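Probable transcriptional regulator (Pseudomonas aeruginosa, PDB 2FBI) probably binds DNA as a dimer through winged helix-turn-helix domains of the MarR family and so regulates transcription. Local coordinates at residues Arg40-Leu45 against Ala72-Asp77; Arg82-Ala85 against Arg91-Val94. All blocks are in the same frame, centred on the assembly; numbering follows the deposited sequence. Where two conformers were deposited one is given.

Interaction 1: Arg40-Leu45 against Ala72-Asp77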
loop_
_atom_site.group_PDB
_atom_site.type_symbol
_atom_site.label_atom_id
_atom_site.label_comp_id
_atom_site.label_asym_id
_atom_site.label_seq_id
_atom_site.Cartn_x
_atom_site.Cartn_y
_atom_site.Cartn_z
ATOM N N ARG A 40 -8.266 1.962 -8.940
ATOM C CA ARG A 40 -8.880 1.359 -7.717
ATOM C C ARG A 40 -10.302 1.758 -7.509
ATOM O O ARG A 40 -11.145 0.939 -7.155
ATOM C CB ARG A 40 -8.098 1.647 -6.408
ATOM C CG ARG A 40 -6.713 1.043 -6.473
ATOM C CD ARG A 40 -6.001 0.777 -5.127
ATOM N NE ARG A 40 -5.777 1.977 -4.338
ATOM C CZ ARG A 40 -4.749 2.815 -4.457
ATOM N NH1 ARG A 40 -4.689 3.848 -3.617
ATOM N NH2 ARG A 40 -3.805 2.671 -5.409
ATOM N N VAL A 41 -10.545 3.040 -7.621
ATOM C CA VAL A 41 -11.856 3.582 -7.538
ATOM C C VAL A 41 -12.787 2.998 -8.640
ATOM O O VAL A 41 -13.884 2.474 -8.372
ATOM C CB VAL A 41 -11.770 5.132 -7.601
ATOM C CG1 VAL A 41 -13.117 5.713 -7.756
ATOM C CG2 VAL A 41 -11.179 5.677 -6.283
ATOM N N ILE A 42 -12.327 3.041 -9.877
ATOM C CA ILE A 42 -13.101 2.448 -10.982
ATOM C C ILE A 42 -13.393 0.963 -10.714
ATOM O O ILE A 42 -14.535 0.522 -10.835
ATOM C CB ILE A 42 -12.324 2.626 -12.335
ATOM C CG1 ILE A 42 -12.312 4.099 -12.719
ATOM C CG2 ILE A 42 -12.977 1.757 -13.432
ATOM C CD1 ILE A 42 -11.308 4.482 -13.812
ATOM N N ARG A 43 -12.365 0.217 -10.310
ATOM C CA ARG A 43 -12.524 -1.201 -9.990
ATOM C C ARG A 43 -13.586 -1.467 -8.918
ATOM O O ARG A 43 -14.365 -2.414 -9.036
ATOM C CB ARG A 43 -11.213 -1.803 -9.483
ATOM C CG ARG A 43 -10.161 -2.081 -10.554
ATOM C CD ARG A 43 -10.544 -3.333 -11.253
ATOM N NE ARG A 43 -9.674 -4.447 -10.930
ATOM C CZ ARG A 43 -10.057 -5.724 -10.924
ATOM N NH1 ARG A 43 -9.171 -6.646 -10.672
ATOM N NH2 ARG A 43 -11.326 -6.077 -11.130
ATOM N N ILE A 44 -13.584 -0.673 -7.844
ATOM C CA ILE A 44 -14.586 -0.882 -6.743
ATOM C C ILE A 44 -15.969 -0.487 -7.176
ATOM O O ILE A 44 -16.943 -1.135 -6.887
ATOM C CB ILE A 44 -14.183 -0.074 -5.456
ATOM C CG1 ILE A 44 -12.988 -0.765 -4.793
ATOM C CG2 ILE A 44 -15.372 0.023 -4.451
ATOM C CD1 ILE A 44 -12.026 0.210 -4.264
ATOM N N LEU A 45 -16.075 0.628 -7.851
ATOM C CA LEU A 45 -17.374 1.061 -8.321
ATOM C C LEU A 45 -17.966 0.094 -9.416
ATOM O O LEU A 45 -19.177 -0.138 -9.494
ATOM C CB LEU A 45 -17.221 2.484 -8.846
ATOM C CG LEU A 45 -17.031 3.640 -7.839
ATOM C CD1 LEU A 45 -16.871 4.973 -8.587
ATOM C CD2 LEU A 45 -18.250 3.714 -6.806
ATOM N N ALA A 72 -13.067 14.477 -8.075
ATOM C CA ALA A 72 -13.353 15.656 -8.908
ATOM C C ALA A 72 -12.738 15.546 -10.311
ATOM O O ALA A 72 -13.351 15.992 -11.289
ATOM C CB ALA A 72 -12.924 17.009 -8.207
ATOM N N ARG A 73 -11.541 14.970 -10.399
ATOM C CA ARG A 73 -10.906 14.674 -11.674
ATOM C C ARG A 73 -11.745 13.689 -12.508
ATOM O O ARG A 73 -12.027 13.961 -13.677
ATOM C CB ARG A 73 -9.504 14.080 -11.450
ATOM C CG ARG A 73 -8.476 14.462 -12.507
ATOM C CD ARG A 73 -8.610 13.654 -13.765
ATOM N NE ARG A 73 -7.484 13.756 -14.716
ATOM C CZ ARG A 73 -6.211 13.415 -14.471
ATOM N NH1 ARG A 73 -5.801 13.012 -13.263
ATOM N NH2 ARG A 73 -5.315 13.518 -15.434
ATOM N N LEU A 74 -12.163 12.570 -11.887
ATOM C CA LEU A 74 -12.894 11.516 -12.572
ATOM C C LEU A 74 -14.248 12.016 -12.958
ATOM O O LEU A 74 -14.750 11.716 -14.043
ATOM C CB LEU A 74 -13.031 10.282 -11.701
ATOM C CG LEU A 74 -11.843 9.367 -11.521
ATOM C CD1 LEU A 74 -12.309 8.294 -10.538
ATOM C CD2 LEU A 74 -11.349 8.720 -12.851
ATOM N N GLU A 75 -14.852 12.807 -12.078
ATOM C CA GLU A 75 -16.082 13.483 -12.422
ATOM C C GLU A 75 -15.892 14.476 -13.621
ATOM O O GLU A 75 -16.744 14.541 -14.537
ATOM C CB GLU A 75 -16.612 14.182 -11.194
ATOM C CG GLU A 75 -17.921 14.877 -11.371
ATOM C CD GLU A 75 -18.290 15.671 -10.108
ATOM O OE1 GLU A 75 -17.442 16.471 -9.620
ATOM O OE2 GLU A 75 -19.410 15.482 -9.601
ATOM N N ARG A 76 -14.773 15.206 -13.624
ATOM C CA ARG A 76 -14.502 16.182 -14.694
ATOM C C ARG A 76 -14.316 15.478 -16.055
ATOM O O ARG A 76 -14.680 16.023 -17.114
ATOM C CB ARG A 76 -13.284 17.055 -14.340
ATOM C CG ARG A 76 -12.890 18.154 -15.372
ATOM C CD ARG A 76 -11.482 18.704 -15.090
ATOM N NE ARG A 76 -10.412 17.792 -15.557
ATOM C CZ ARG A 76 -9.275 17.514 -14.882
ATOM N NH1 ARG A 76 -8.370 16.679 -15.407
ATOM N NH2 ARG A 76 -9.031 18.045 -13.672
ATOM N N ASP A 77 -13.769 14.262 -15.996
ATOM C CA ASP A 77 -13.532 13.430 -17.185
ATOM C C ASP A 77 -14.706 12.593 -17.641
ATOM O O ASP A 77 -14.570 11.836 -18.578
ATOM C CB ASP A 77 -12.294 12.553 -16.980
ATOM C CG ASP A 77 -11.043 13.377 -16.890
ATOM O OD1 ASP A 77 -11.114 14.574 -17.252
ATOM O OD2 ASP A 77 -9.990 12.846 -16.488
#

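Interaction 2: Arg82-Ala85 against Arg91-Val94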
loop_
_atom_site.group_PDB
_atom_site.type_symbol
_atom_site.label_atom_id
_atom_site.label_comp_id
_atom_site.label_asym_id
_atom_site.label_seq_id
_atom_site.Cartn_x
_atom_site.Cartn_y
_atom_site.Cartn_z
ATOM N N ARG A 82 -21.625 12.022 -9.219
ATOM C CA ARG A 82 -21.810 12.193 -7.764
ATOM C C ARG A 82 -23.169 12.770 -7.541
ATOM O O ARG A 82 -23.574 13.652 -8.282
ATOM C CB ARG A 82 -20.750 13.118 -7.165
ATOM C CG ARG A 82 -19.430 12.423 -6.969
ATOM C CD ARG A 82 -18.379 13.269 -6.221
ATOM N NE ARG A 82 -18.072 14.551 -6.839
ATOM C CZ ARG A 82 -17.143 15.409 -6.386
ATOM N NH1 ARG A 82 -16.409 15.125 -5.299
ATOM N NH2 ARG A 82 -16.920 16.552 -7.048
ATOM N N TRP A 83 -23.884 12.252 -6.556
ATOM C CA TRP A 83 -25.220 12.712 -6.248
ATOM C C TRP A 83 -25.500 12.606 -4.767
ATOM O O TRP A 83 -25.016 11.680 -4.104
ATOM C CB TRP A 83 -26.295 11.893 -7.002
ATOM C CG TRP A 83 -26.016 10.394 -7.122
ATOM C CD1 TRP A 83 -25.124 9.785 -7.997
ATOM C CD2 TRP A 83 -26.638 9.332 -6.391
ATOM N NE1 TRP A 83 -25.176 8.422 -7.831
ATOM C CE2 TRP A 83 -26.100 8.125 -6.863
ATOM C CE3 TRP A 83 -27.598 9.281 -5.371
ATOM C CZ2 TRP A 83 -26.468 6.901 -6.337
ATOM C CZ3 TRP A 83 -27.972 8.049 -4.865
ATOM C CH2 TRP A 83 -27.413 6.888 -5.340
ATOM N N LYS A 84 -26.323 13.519 -4.269
ATOM C CA LYS A 84 -26.757 13.463 -2.870
ATOM C C LYS A 84 -27.884 12.454 -2.701
ATOM O O LYS A 84 -28.801 12.418 -3.527
ATOM C CB LYS A 84 -27.124 14.871 -2.346
ATOM C CG LYS A 84 -25.870 15.702 -2.068
ATOM C CD LYS A 84 -25.901 17.125 -2.615
ATOM C CE LYS A 84 -26.123 18.157 -1.535
ATOM N NZ LYS A 84 -27.530 18.681 -1.570
ATOM N N ALA A 85 -27.793 11.614 -1.674
ATOM C CA ALA A 85 -28.846 10.669 -1.379
ATOM C C ALA A 85 -30.177 11.400 -1.108
ATOM O O ALA A 85 -30.243 12.266 -0.214
ATOM C CB ALA A 85 -28.488 9.802 -0.223
ATOM N N ARG A 91 -25.072 12.848 2.687
ATOM C CA ARG A 91 -24.370 11.729 2.081
ATOM C C ARG A 91 -24.193 11.971 0.590
ATOM O O ARG A 91 -25.078 12.512 -0.107
ATOM C CB ARG A 91 -25.130 10.430 2.297
ATOM C CG ARG A 91 -24.570 9.590 3.419
ATOM C CD ARG A 91 -25.071 10.044 4.758
ATOM N NE ARG A 91 -24.180 9.626 5.837
ATOM C CZ ARG A 91 -23.706 10.431 6.783
ATOM N NH1 ARG A 91 -22.913 9.920 7.706
ATOM N NH2 ARG A 91 -24.033 11.727 6.816
ATOM N N VAL A 92 -23.034 11.576 0.099
ATOM C CA VAL A 92 -22.765 11.681 -1.303
ATOM C C VAL A 92 -22.378 10.297 -1.818
ATOM O O VAL A 92 -21.395 9.697 -1.364
ATOM C CB VAL A 92 -21.665 12.690 -1.577
ATOM C CG1 VAL A 92 -21.308 12.680 -3.073
ATOM C CG2 VAL A 92 -22.073 14.077 -1.053
ATOM N N TYR A 93 -23.205 9.812 -2.739
ATOM C CA TYR A 93 -22.962 8.591 -3.511
ATOM C C TYR A 93 -22.257 8.782 -4.838
ATOM O O TYR A 93 -22.401 9.788 -5.548
ATOM C CB TYR A 93 -24.275 7.843 -3.755
ATOM C CG TYR A 93 -24.685 7.137 -2.520
ATOM C CD1 TYR A 93 -25.067 7.863 -1.375
ATOM C CD2 TYR A 93 -24.660 5.760 -2.460
ATOM C CE1 TYR A 93 -25.428 7.205 -0.221
ATOM C CE2 TYR A 93 -25.045 5.102 -1.318
ATOM C CZ TYR A 93 -25.414 5.825 -0.213
ATOM O OH TYR A 93 -25.739 5.150 0.929
ATOM N N VAL A 94 -21.488 7.774 -5.175
ATOM C CA VAL A 94 -20.696 7.833 -6.378
ATOM C C VAL A 94 -21.010 6.586 -7.243
ATOM O O VAL A 94 -21.150 5.480 -6.739
ATOM C CB VAL A 94 -19.156 7.914 -6.087
ATOM C CG1 VAL A 94 -18.426 8.230 -7.329
ATOM C CG2 VAL A 94 -18.792 8.980 -5.008
#

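Interaction 1: Arg40-Leu45 against Ala72-Asp77
Ile42 and Leu74 mark the closest approach of two helical backbones, their CA atoms 9.2 Å apart. Residues 40-45 are an inner piece of helix 36-48, while 72-77 form the last turn of helix 64-76 and its exit at Asp77. At that spacing the main chains do not meet, and branched aliphatic side chains fill the gap.

Leu74 does most of this. Its CB points at the other helix, and its two methyls divide the work: CD1 lies 3.9 Å from Val41 CG1, and CD2 lies 4.3 Å from Ile42 CD1. Val41 and Leu74 slide past one another in opposite directions, touching through these methyls. In Val41 the touching methyl CG1 stands anti to the backbone N (chi1 170°). Ile42 starts out off the line to Leu74, but its extended CG1-CD1 arm brings CD1 within reach of Leu74 CD2. Val80 of strand 80-85 also rests on Leu74, Leu96 of strand 91-96 on Ile42, and Met67, Val70 and Leu71 on Val41.

The outer side of helix 64-76 is polar. There Arg73 NE forms a salt bridge with Asp77 OD2 at 3.2 Å, and Arg76 NE makes a longer one to OD1, so the carboxylate gathers two arginines at the helix end.

Contact between the segments is thus purely apolar and modest in area, with all three touching residues buried. Helix 64-76 holds the position of the DNA-recognition helix of MarR relatives, and shape and exclusion of water, rather than directed bonds, pack its C-terminal end against helix 36-48.

Interaction 2: Arg82-Ala85 against Arg91-Val94
Trp83 and Tyr93 face each other as the hydrogen-bonded pair of an antiparallel hairpin, the wing of the MarR fold. Trp83 N donates to Tyr93 O at 3.0 Å, in the carbonyl plane, and Tyr93 N returns a bond to Trp83 O at 2.9 Å, so both polar backbone groups of each residue are satisfied by the other. Further toward the turn, Ala85 N reaches Arg91 O at 3.3 Å, a longer bond whose donor stands 42° out of the carbonyl plane. This same oxygen also receives a CA-H...O contact from Lys84. Val92 and Val94 direct their backbone bonds to the other neighbour, pairing with Ser53 and Met51, as befits the middle strand of the sheet.

Trp83 and Tyr93 lie on one face of the hairpin. Trp83 CG sits between its backbone N and carbonyl carbon (chi1 39°), which folds the indole back over the partner strand, and Tyr93 CB lies over the six-membered ring, 3.5 Å from its centroid. The two rings are tilted by 25° and slid apart, hence CH-pi contact matters more than stacking. Ala85 CB packs against Tyr93 CE1 at 4.0 Å, and the indole NE1 is bonded to Asn95 OD1.

Arg82, Lys84, Val92 and Val94 occupy the other face. Arg82 CG lies 4.0 Å from Val94 CG2, its aliphatic part running beside the valine while its NH2 forms a salt bridge with Glu75 OE1. Lys84 NZ bonds to Gln89 OE1.

Backbone bonds therefore set the register. Arg82 combines apolar packing on Val94 with a charge met by Glu75, and the exposed Lys84 is held by Gln89, an arrangement consistent with the wing's role in DNA binding among MarR relatives.

In the fold
Interaction 1 is a buried, purely apolar meeting of helices 36-48 and 64-76, whereas interaction 2 lies at the surface and rests on main-chain hydrogen bonds between strands 80-85 and 91-96. They share no element, yet helix 64-76 leads directly into strand 80-85, and their centres are about 14 Å apart. Among the links between them are a salt bridge of 2.6 Å between Glu75 OE1 and Arg82 NH2, and packing of Leu45 CD2 on Val94 O at 3.4 Å. Val94, the buried residue of the hairpin contact, packs with Leu45 and Leu71 and so joins the hydrophobic interior, while the aromatic face of the wing remains partly exposed.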